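PDB 3B40: probable dipeptidase from Pseudomonas aeruginosa, which probably hydrolyses dipeptides as a metal-dependent dipeptidase of the membrane (renal) dipeptidase family, peptidase family M19. Local coordinates for residues A63-F68 with F131-S136; R28-L33 with E96-I101. The protein carries 11 engineered substitutions. All coordinates share one frame; numbering follows the deposited sequence.

Contact 1: residues A63-F68 with F131-S136; sequences AALAIF and FAIVMS
Leu-65 and Ile-133 stand on the same face of two neighbouring parallel strands of a TIM-barrel-type fold, their side chains crossing at about a right angle. CD1 of Leu-65 reaches across to Ile-133, 3.7 Å from its CG1. That branch is directed by CG anti to the carbonyl carbon (chi1 -49°) and CD1 anti about the next bond. Farther along, Ile-67 lays CG1 3.9 Å from CG of Met-135, whose chain leaves the backbone extended and bends only at chi3. At the other end the Phe-131 ring swings toward Ala-63, its CZ 3.8 Å from the Ala-63 CB. Helix 87-108 covers this face, with Leu-102 against Leu-65 and Ile-67, and Tyr-99 against Met-135. On the opposite face lie Ala-64, Val-134, Ala-66 and Ser-136. Five backbone hydrogen bonds join the strands in the staggered parallel pattern, from Ala-63 N to Ala-132 O at one end to Ile-67 N to Ser-136 O at the other, the latter 2.7 Å long and nearly straight. Strand 25-29 flanks 63-68 on its other edge, where the backbones of Asp-26 and Ala-64 are hydrogen-bonded. The Ser-136 hydroxyl is placed between its own backbone N and carbonyl carbon (chi1 53°); its OG lies 3.1 Å from the Ala-66 CA and hydrogen-bonds a water at 2.8 Å.

Contact 2: residues R28-L33 with E96-I101; sequences RITVPL and EIRYKI. Engineered in segment 28-33: Val-31 (natural residue Ile), Leu-33 (natural residue Pro).
The carbonyl oxygen of Val-31 is gripped side-on by the Arg-98 guanidinium, which gives it two hydrogen bonds: NE to O at 2.6 Å and NH1 to O at 2.9 Å. The oxygen lies near the guanidinium plane, at its edge, while neither bond is straight (146° and 133° at the hydrogens), as expected when two N-H groups converge on one acceptor. The Arg-98 chain, extended from CG to NE, carries the group from the helix to the loop. Leu-33, an engineered residue, lies over one guanidinium face, CG 3.8 Å above the plane and offset toward the rim. Its CD2 also meets Ile-97 CG2 at 3.6 Å, the two side chains crossing at about a right angle. Deeper in, the engineered Val-31 and Ile-101 reach toward each other tip to tip, CG1 to CG2 at 3.7 Å. CD1 of Ile-101 lies 3.3 Å from Pro-32 O. The remaining terminal nitrogen, NH2, bonds Phe-68 O, so one arginine ties the loop at Val-31 to Phe-68. Such anchoring of a loop beyond a beta strand to an outer helix fits the beta/alpha architecture of a TIM-barrel-type fold.

How the contacts relate
The centres of contacts 1 and 2 lie about 8 Å apart, on the same side of the chain's centre, and their segments alternate along the chain: 28-33, 63-68, 96-101, 131-136. Strands 25-29, 62-68 and 131-138 are successive neighbours in the parallel sheet; helix 87-108 follows strand 62-68, and short strand 113-115 and helix 119-127 intervene before strand 131-138. The two contacts touch directly. Leu-65 CB packs on Val-31 CG2 at 3.6 Å, and Ile-67 CD1 approaches Tyr-99 N at the same distance. Contact 1 thus joins strands within the sheet, whereas contact 2 fastens the loop after the first strand to the helix layer outside it.

Contact 1: residues A63-F68 with F131-S136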
ATOM      1  N   ALA A  63      -3.759 -11.617  -2.781  1.00 12.96           N
ATOM      2  CA  ALA A  63      -3.303 -10.229  -2.608  1.00 12.40           C
ATOM      3  C   ALA A  63      -4.485  -9.290  -2.497  1.00 12.82           C
ATOM      4  O   ALA A  63      -5.564  -9.586  -3.024  1.00 13.18           O
ATOM      5  CB  ALA A  63      -2.444  -9.800  -3.790  1.00 13.41           C
ATOM      6  N   ALA A  64      -4.277  -8.145  -1.836  1.00 12.68           N
ATOM      7  CA  ALA A  64      -5.329  -7.126  -1.769  1.00 13.12           C
ATOM      8  C   ALA A  64      -5.113  -6.190  -2.954  1.00 13.23           C
ATOM      9  O   ALA A  64      -4.066  -5.559  -3.075  1.00 13.93           O
ATOM     10  CB  ALA A  64      -5.310  -6.384  -0.427  1.00 11.95           C
ATOM     11  N   LEU A  65      -6.100  -6.167  -3.854  1.00 14.28           N
ATOM     12  CA  LEU A  65      -6.087  -5.301  -5.030  1.00 14.50           C
ATOM     13  C   LEU A  65      -7.140  -4.214  -4.872  1.00 14.27           C
ATOM     14  O   LEU A  65      -8.337  -4.496  -4.732  1.00 13.87           O
ATOM     15  CB  LEU A  65      -6.377  -6.114  -6.294  1.00 13.23           C
ATOM     16  CG  LEU A  65      -5.515  -7.393  -6.417  1.00 17.29           C
ATOM     17  CD1 LEU A  65      -5.948  -8.174  -7.648  1.00 15.63           C
ATOM     18  CD2 LEU A  65      -4.034  -7.089  -6.502  1.00 15.44           C
ATOM     19  N   ALA A  66      -6.684  -2.979  -4.958  1.00 14.42           N
ATOM     20  CA  ALA A  66      -7.482  -1.851  -4.539  1.00 14.92           C
ATOM     21  C   ALA A  66      -8.284  -1.258  -5.693  1.00 15.15           C
ATOM     22  O   ALA A  66      -7.755  -1.046  -6.785  1.00 15.21           O
ATOM     23  CB  ALA A  66      -6.586  -0.781  -3.928  1.00 13.89           C
ATOM     24  N   ILE A  67      -9.549  -0.979  -5.396  1.00 15.35           N
ATOM     25  CA  ILE A  67     -10.367  -0.055  -6.144  1.00 16.00           C
ATOM     26  C   ILE A  67      -9.831   1.330  -5.808  1.00 16.59           C
ATOM     27  O   ILE A  67      -9.999   1.824  -4.672  1.00 14.71           O
ATOM     28  CB  ILE A  67     -11.854  -0.135  -5.681  1.00 15.92           C
ATOM     29  CG1 ILE A  67     -12.433  -1.565  -5.821  1.00 16.67           C
ATOM     30  CG2 ILE A  67     -12.692   0.951  -6.371  1.00 17.96           C
ATOM     31  CD1 ILE A  67     -12.302  -2.288  -7.181  1.00 18.48           C
ATOM     32  N   PHE A  68      -9.191   1.950  -6.788  1.00 16.24           N
ATOM     33  CA  PHE A  68      -8.452   3.202  -6.563  1.00 17.68           C
ATOM     34  C   PHE A  68      -8.828   4.225  -7.629  1.00 18.42           C
ATOM     35  O   PHE A  68      -8.972   3.878  -8.814  1.00 18.98           O
ATOM     36  CB  PHE A  68      -6.942   2.919  -6.635  1.00 17.28           C
ATOM     37  CG  PHE A  68      -6.069   4.147  -6.502  1.00 19.02           C
ATOM     38  CD1 PHE A  68      -5.727   4.628  -5.251  1.00 17.90           C
ATOM     39  CD2 PHE A  68      -5.548   4.792  -7.638  1.00 18.34           C
ATOM     40  CE1 PHE A  68      -4.912   5.766  -5.112  1.00 19.07           C
ATOM     41  CE2 PHE A  68      -4.733   5.937  -7.506  1.00 18.28           C
ATOM     42  CZ  PHE A  68      -4.423   6.413  -6.235  1.00 18.88           C
ATOM     43  N   PHE A 131      -6.064 -18.272  -7.012  1.00 20.30           N
ATOM     44  CA  PHE A 131      -5.509 -17.033  -6.482  1.00 18.26           C
ATOM     45  C   PHE A 131      -6.643 -16.247  -5.828  1.00 17.54           C
ATOM     46  O   PHE A 131      -7.683 -15.998  -6.442  1.00 16.20           O
ATOM     47  CB  PHE A 131      -4.892 -16.208  -7.602  1.00 18.24           C
ATOM     48  CG  PHE A 131      -4.211 -14.943  -7.138  1.00 17.09           C
ATOM     49  CD1 PHE A 131      -2.933 -14.986  -6.578  1.00 17.73           C
ATOM     50  CD2 PHE A 131      -4.833 -13.700  -7.295  1.00 18.11           C
ATOM     51  CE1 PHE A 131      -2.284 -13.806  -6.185  1.00 16.79           C
ATOM     52  CE2 PHE A 131      -4.190 -12.514  -6.891  1.00 15.31           C
ATOM     53  CZ  PHE A 131      -2.925 -12.580  -6.326  1.00 16.41           C
ATOM     54  N   ALA A 132      -6.424 -15.853  -4.580  1.00 16.52           N
ATOM     55  CA  ALA A 132      -7.463 -15.177  -3.794  1.00 16.66           C
ATOM     56  C   ALA A 132      -7.280 -13.659  -3.774  1.00 16.92           C
ATOM     57  O   ALA A 132      -6.349 -13.110  -3.153  1.00 16.94           O
ATOM     58  CB  ALA A 132      -7.518 -15.736  -2.393  1.00 15.72           C
ATOM     59  N   ILE A 133      -8.156 -12.983  -4.494  1.00 17.43           N
ATOM     60  CA  ILE A 133      -8.186 -11.520  -4.482  1.00 17.24           C
ATOM     61  C   ILE A 133      -8.942 -11.033  -3.267  1.00 17.18           C
ATOM     62  O   ILE A 133     -10.065 -11.486  -3.003  1.00 17.09           O
ATOM     63  CB  ILE A 133      -8.873 -10.975  -5.743  1.00 17.81           C
ATOM     64  CG1 ILE A 133      -8.001 -11.229  -6.978  1.00 18.16           C
ATOM     65  CG2 ILE A 133      -9.221  -9.463  -5.591  1.00 17.53           C
ATOM     66  CD1 ILE A 133      -8.732 -10.973  -8.297  1.00 17.86           C
ATOM     67  N   VAL A 134      -8.332 -10.113  -2.521  1.00 16.36           N
ATOM     68  CA  VAL A 134      -9.047  -9.373  -1.502  1.00 17.43           C
ATOM     69  C   VAL A 134      -9.287  -7.986  -2.109  1.00 16.83           C
ATOM     70  O   VAL A 134      -8.337  -7.303  -2.503  1.00 17.12           O
ATOM     71  CB  VAL A 134      -8.253  -9.289  -0.175  1.00 17.53           C
ATOM     72  CG1 VAL A 134      -8.924  -8.291   0.789  1.00 19.24           C
ATOM     73  CG2 VAL A 134      -8.136 -10.683   0.457  1.00 17.40           C
ATOM     74  N   MET A 135     -10.559  -7.628  -2.277  1.00 16.77           N
ATOM     75  CA  MET A 135     -10.914  -6.399  -2.965  1.00 14.69           C
ATOM     76  C   MET A 135     -10.783  -5.316  -1.929  1.00 15.64           C
ATOM     77  O   MET A 135     -11.491  -5.330  -0.927  1.00 14.65           O
ATOM     78  CB  MET A 135     -12.363  -6.406  -3.444  1.00 14.68           C
ATOM     79  CG  MET A 135     -12.746  -5.137  -4.243  1.00 14.48           C
ATOM     80  SD  MET A 135     -14.422  -5.164  -5.026  1.00 10.06           S
ATOM     81  CE  MET A 135     -14.159  -6.501  -6.208  1.00 17.73           C
ATOM     82  N   SER A 136      -9.866  -4.385  -2.165  1.00 15.75           N
ATOM     83  CA  SER A 136      -9.691  -3.277  -1.215  1.00 16.33           C
ATOM     84  C   SER A 136     -10.070  -1.998  -1.949  1.00 15.91           C
ATOM     85  O   SER A 136     -10.474  -2.056  -3.108  1.00 16.21           O
ATOM     86  CB  SER A 136      -8.262  -3.238  -0.674  1.00 15.76           C
ATOM     87  OG  SER A 136      -7.309  -3.232  -1.735  1.00 16.85           O
TER
HETATM   88  O   HOH W   1      -4.620  -3.028  -0.911  1.00 22.79           O

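Contact 2: residues R28-L33 with E96-I101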
ATOM      1  N   ARG A  28      -0.839  -5.209  -0.596  1.00 14.23           N
ATOM      2  CA  ARG A  28      -0.814  -4.024  -1.464  1.00 13.24           C
ATOM      3  C   ARG A  28      -0.155  -4.230  -2.841  1.00 12.83           C
ATOM      4  O   ARG A  28       1.060  -4.163  -2.988  1.00 12.84           O
ATOM      5  CB  ARG A  28      -0.215  -2.818  -0.715  1.00 14.12           C
ATOM      6  CG  ARG A  28      -0.059  -1.564  -1.558  1.00 14.38           C
ATOM      7  CD  ARG A  28      -1.372  -0.824  -1.679  1.00 17.41           C
ATOM      8  NE  ARG A  28      -1.167   0.442  -2.391  1.00 17.67           N
ATOM      9  CZ  ARG A  28      -1.903   0.849  -3.426  1.00 18.12           C
ATOM     10  NH1 ARG A  28      -2.919   0.092  -3.883  1.00 13.47           N
ATOM     11  NH2 ARG A  28      -1.607   2.012  -3.994  1.00 16.08           N
ATOM     12  N   ILE A  29      -0.993  -4.516  -3.825  1.00 13.03           N
ATOM     13  CA  ILE A  29      -0.632  -4.527  -5.232  1.00 13.86           C
ATOM     14  C   ILE A  29      -1.639  -3.683  -6.013  1.00 14.24           C
ATOM     15  O   ILE A  29      -2.857  -3.744  -5.793  1.00 13.53           O
ATOM     16  CB  ILE A  29      -0.553  -5.976  -5.828  1.00 13.52           C
ATOM     17  CG1 ILE A  29       0.392  -6.833  -4.987  1.00 12.84           C
ATOM     18  CG2 ILE A  29      -0.140  -5.949  -7.359  1.00 13.63           C
ATOM     19  CD1 ILE A  29       0.506  -8.298  -5.424  1.00 14.58           C
ATOM     20  N   THR A  30      -1.105  -2.843  -6.883  1.00 14.61           N
ATOM     21  CA  THR A  30      -1.937  -1.952  -7.665  1.00 15.60           C
ATOM     22  C   THR A  30      -2.415  -2.683  -8.888  1.00 15.43           C
ATOM     23  O   THR A  30      -1.671  -3.487  -9.478  1.00 15.34           O
ATOM     24  CB  THR A  30      -1.155  -0.676  -8.067  1.00 15.56           C
ATOM     25  OG1 THR A  30      -0.961   0.107  -6.907  1.00 17.64           O
ATOM     26  CG2 THR A  30      -1.893   0.163  -9.123  1.00 16.73           C
ATOM     27  N   VAL A  31      -3.663  -2.416  -9.259  1.00 16.36           N
ATOM     28  CA  VAL A  31      -4.233  -2.880 -10.544  1.00 16.85           C
ATOM     29  C   VAL A  31      -3.991  -1.789 -11.617  1.00 18.27           C
ATOM     30  O   VAL A  31      -4.544  -0.678 -11.507  1.00 17.80           O
ATOM     31  CB  VAL A  31      -5.775  -3.132 -10.411  1.00 18.05           C
ATOM     32  CG1 VAL A  31      -6.372  -3.732 -11.718  1.00 17.61           C
ATOM     33  CG2 VAL A  31      -6.108  -3.992  -9.195  1.00 15.39           C
ATOM     34  N   PRO A  32      -3.166  -2.099 -12.657  1.00 19.03           N
ATOM     35  CA  PRO A  32      -2.935  -1.208 -13.808  1.00 19.12           C
ATOM     36  C   PRO A  32      -4.235  -1.068 -14.584  1.00 18.86           C
ATOM     37  O   PRO A  32      -4.967  -2.057 -14.761  1.00 18.67           O
ATOM     38  CB  PRO A  32      -1.894  -1.982 -14.652  1.00 19.35           C
ATOM     39  CG  PRO A  32      -1.257  -2.957 -13.671  1.00 19.50           C
ATOM     40  CD  PRO A  32      -2.421  -3.361 -12.802  1.00 19.45           C
ATOM     41  N   LEU A  33      -4.545   0.139 -15.037  1.00 18.84           N
ATOM     42  CA  LEU A  33      -5.818   0.347 -15.729  1.00 18.64           C
ATOM     43  C   LEU A  33      -5.992  -0.493 -17.022  1.00 18.59           C
ATOM     44  O   LEU A  33      -7.101  -0.696 -17.492  1.00 17.73           O
ATOM     45  CB  LEU A  33      -6.019   1.841 -16.020  1.00 18.47           C
ATOM     46  CG  LEU A  33      -6.307   2.619 -14.737  1.00 18.54           C
ATOM     47  CD1 LEU A  33      -5.975   4.119 -14.890  1.00 18.20           C
ATOM     48  CD2 LEU A  33      -7.764   2.389 -14.337  1.00 17.31           C
ATOM     49  N   GLU A  96     -14.228   2.404 -11.286  1.00 18.44           N
ATOM     50  CA  GLU A  96     -15.111   1.487 -12.000  1.00 18.96           C
ATOM     51  C   GLU A  96     -14.325   0.540 -12.933  1.00 18.12           C
ATOM     52  O   GLU A  96     -14.647  -0.625 -13.023  1.00 17.59           O
ATOM     53  CB  GLU A  96     -16.180   2.245 -12.769  1.00 19.96           C
ATOM     54  CG  GLU A  96     -17.246   2.907 -11.879  1.00 23.14           C
ATOM     55  CD  GLU A  96     -18.118   1.902 -11.102  1.00 27.82           C
ATOM     56  OE1 GLU A  96     -18.522   0.858 -11.666  1.00 30.53           O
ATOM     57  OE2 GLU A  96     -18.411   2.174  -9.921  1.00 29.33           O
ATOM     58  N   ILE A  97     -13.319   1.072 -13.628  1.00 17.70           N
ATOM     59  CA  ILE A  97     -12.424   0.280 -14.451  1.00 17.81           C
ATOM     60  C   ILE A  97     -11.783  -0.827 -13.630  1.00 18.00           C
ATOM     61  O   ILE A  97     -11.801  -1.995 -14.040  1.00 17.51           O
ATOM     62  CB  ILE A  97     -11.366   1.174 -15.165  1.00 18.34           C
ATOM     63  CG1 ILE A  97     -12.084   2.047 -16.222  1.00 18.53           C
ATOM     64  CG2 ILE A  97     -10.240   0.305 -15.812  1.00 18.12           C
ATOM     65  CD1 ILE A  97     -11.223   3.033 -16.902  1.00 22.02           C
ATOM     66  N   ARG A  98     -11.245  -0.473 -12.461  1.00 18.24           N
ATOM     67  CA  ARG A  98     -10.558  -1.461 -11.609  1.00 18.30           C
ATOM     68  C   ARG A  98     -11.504  -2.560 -11.118  1.00 19.23           C
ATOM     69  O   ARG A  98     -11.144  -3.753 -11.109  1.00 18.49           O
ATOM     70  CB  ARG A  98      -9.769  -0.767 -10.499  1.00 18.12           C
ATOM     71  CG  ARG A  98      -8.485  -0.149 -11.058  1.00 16.60           C
ATOM     72  CD  ARG A  98      -7.737   0.694 -10.062  1.00 15.96           C
ATOM     73  NE  ARG A  98      -6.369   0.904 -10.512  1.00 14.98           N
ATOM     74  CZ  ARG A  98      -5.853   2.092 -10.824  1.00 19.37           C
ATOM     75  NH1 ARG A  98      -4.599   2.166 -11.243  1.00 16.49           N
ATOM     76  NH2 ARG A  98      -6.597   3.203 -10.728  1.00 17.55           N
ATOM     77  N   TYR A  99     -12.736  -2.169 -10.790  1.00 19.49           N
ATOM     78  CA  TYR A  99     -13.786  -3.136 -10.441  1.00 20.13           C
ATOM     79  C   TYR A  99     -14.106  -4.109 -11.582  1.00 19.92           C
ATOM     80  O   TYR A  99     -14.283  -5.304 -11.363  1.00 20.35           O
ATOM     81  CB  TYR A  99     -15.073  -2.401 -10.016  1.00 21.53           C
ATOM     82  CG  TYR A  99     -16.152  -3.347  -9.538  1.00 22.41           C
ATOM     83  CD1 TYR A  99     -16.099  -3.894  -8.258  1.00 23.50           C
ATOM     84  CD2 TYR A  99     -17.217  -3.701 -10.363  1.00 23.32           C
ATOM     85  CE1 TYR A  99     -17.089  -4.764  -7.806  1.00 24.73           C
ATOM     86  CE2 TYR A  99     -18.214  -4.593  -9.916  1.00 24.45           C
ATOM     87  CZ  TYR A  99     -18.127  -5.112  -8.644  1.00 23.95           C
ATOM     88  OH  TYR A  99     -19.086  -5.974  -8.182  1.00 27.36           O
ATOM     89  N   LYS A 100     -14.204  -3.594 -12.799  1.00 19.96           N
ATOM     90  CA  LYS A 100     -14.497  -4.453 -13.945  1.00 20.50           C
ATOM     91  C   LYS A 100     -13.342  -5.413 -14.238  1.00 19.35           C
ATOM     92  O   LYS A 100     -13.570  -6.554 -14.640  1.00 18.41           O
ATOM     93  CB  LYS A 100     -14.813  -3.626 -15.183  1.00 21.16           C
ATOM     94  CG  LYS A 100     -16.273  -3.183 -15.281  1.00 25.25           C
ATOM     95  CD  LYS A 100     -16.446  -2.197 -16.444  1.00 30.40           C
ATOM     96  CE  LYS A 100     -16.185  -2.859 -17.823  1.00 33.10           C
ATOM     97  NZ  LYS A 100     -17.434  -3.177 -18.582  1.00 35.61           N
ATOM     98  N   ILE A 101     -12.108  -4.951 -14.034  1.00 18.30           N
ATOM     99  CA  ILE A 101     -10.926  -5.829 -14.177  1.00 18.66           C
ATOM    100  C   ILE A 101     -10.979  -7.045 -13.227  1.00 18.93           C
ATOM    101  O   ILE A 101     -10.761  -8.214 -13.644  1.00 19.69           O
ATOM    102  CB  ILE A 101      -9.598  -5.036 -13.990  1.00 18.69           C
ATOM    103  CG1 ILE A 101      -9.385  -4.062 -15.158  1.00 18.65           C
ATOM    104  CG2 ILE A 101      -8.358  -6.007 -13.838  1.00 18.32           C
ATOM    105  CD1 ILE A 101      -8.120  -3.161 -15.000  1.00 18.42           C
TER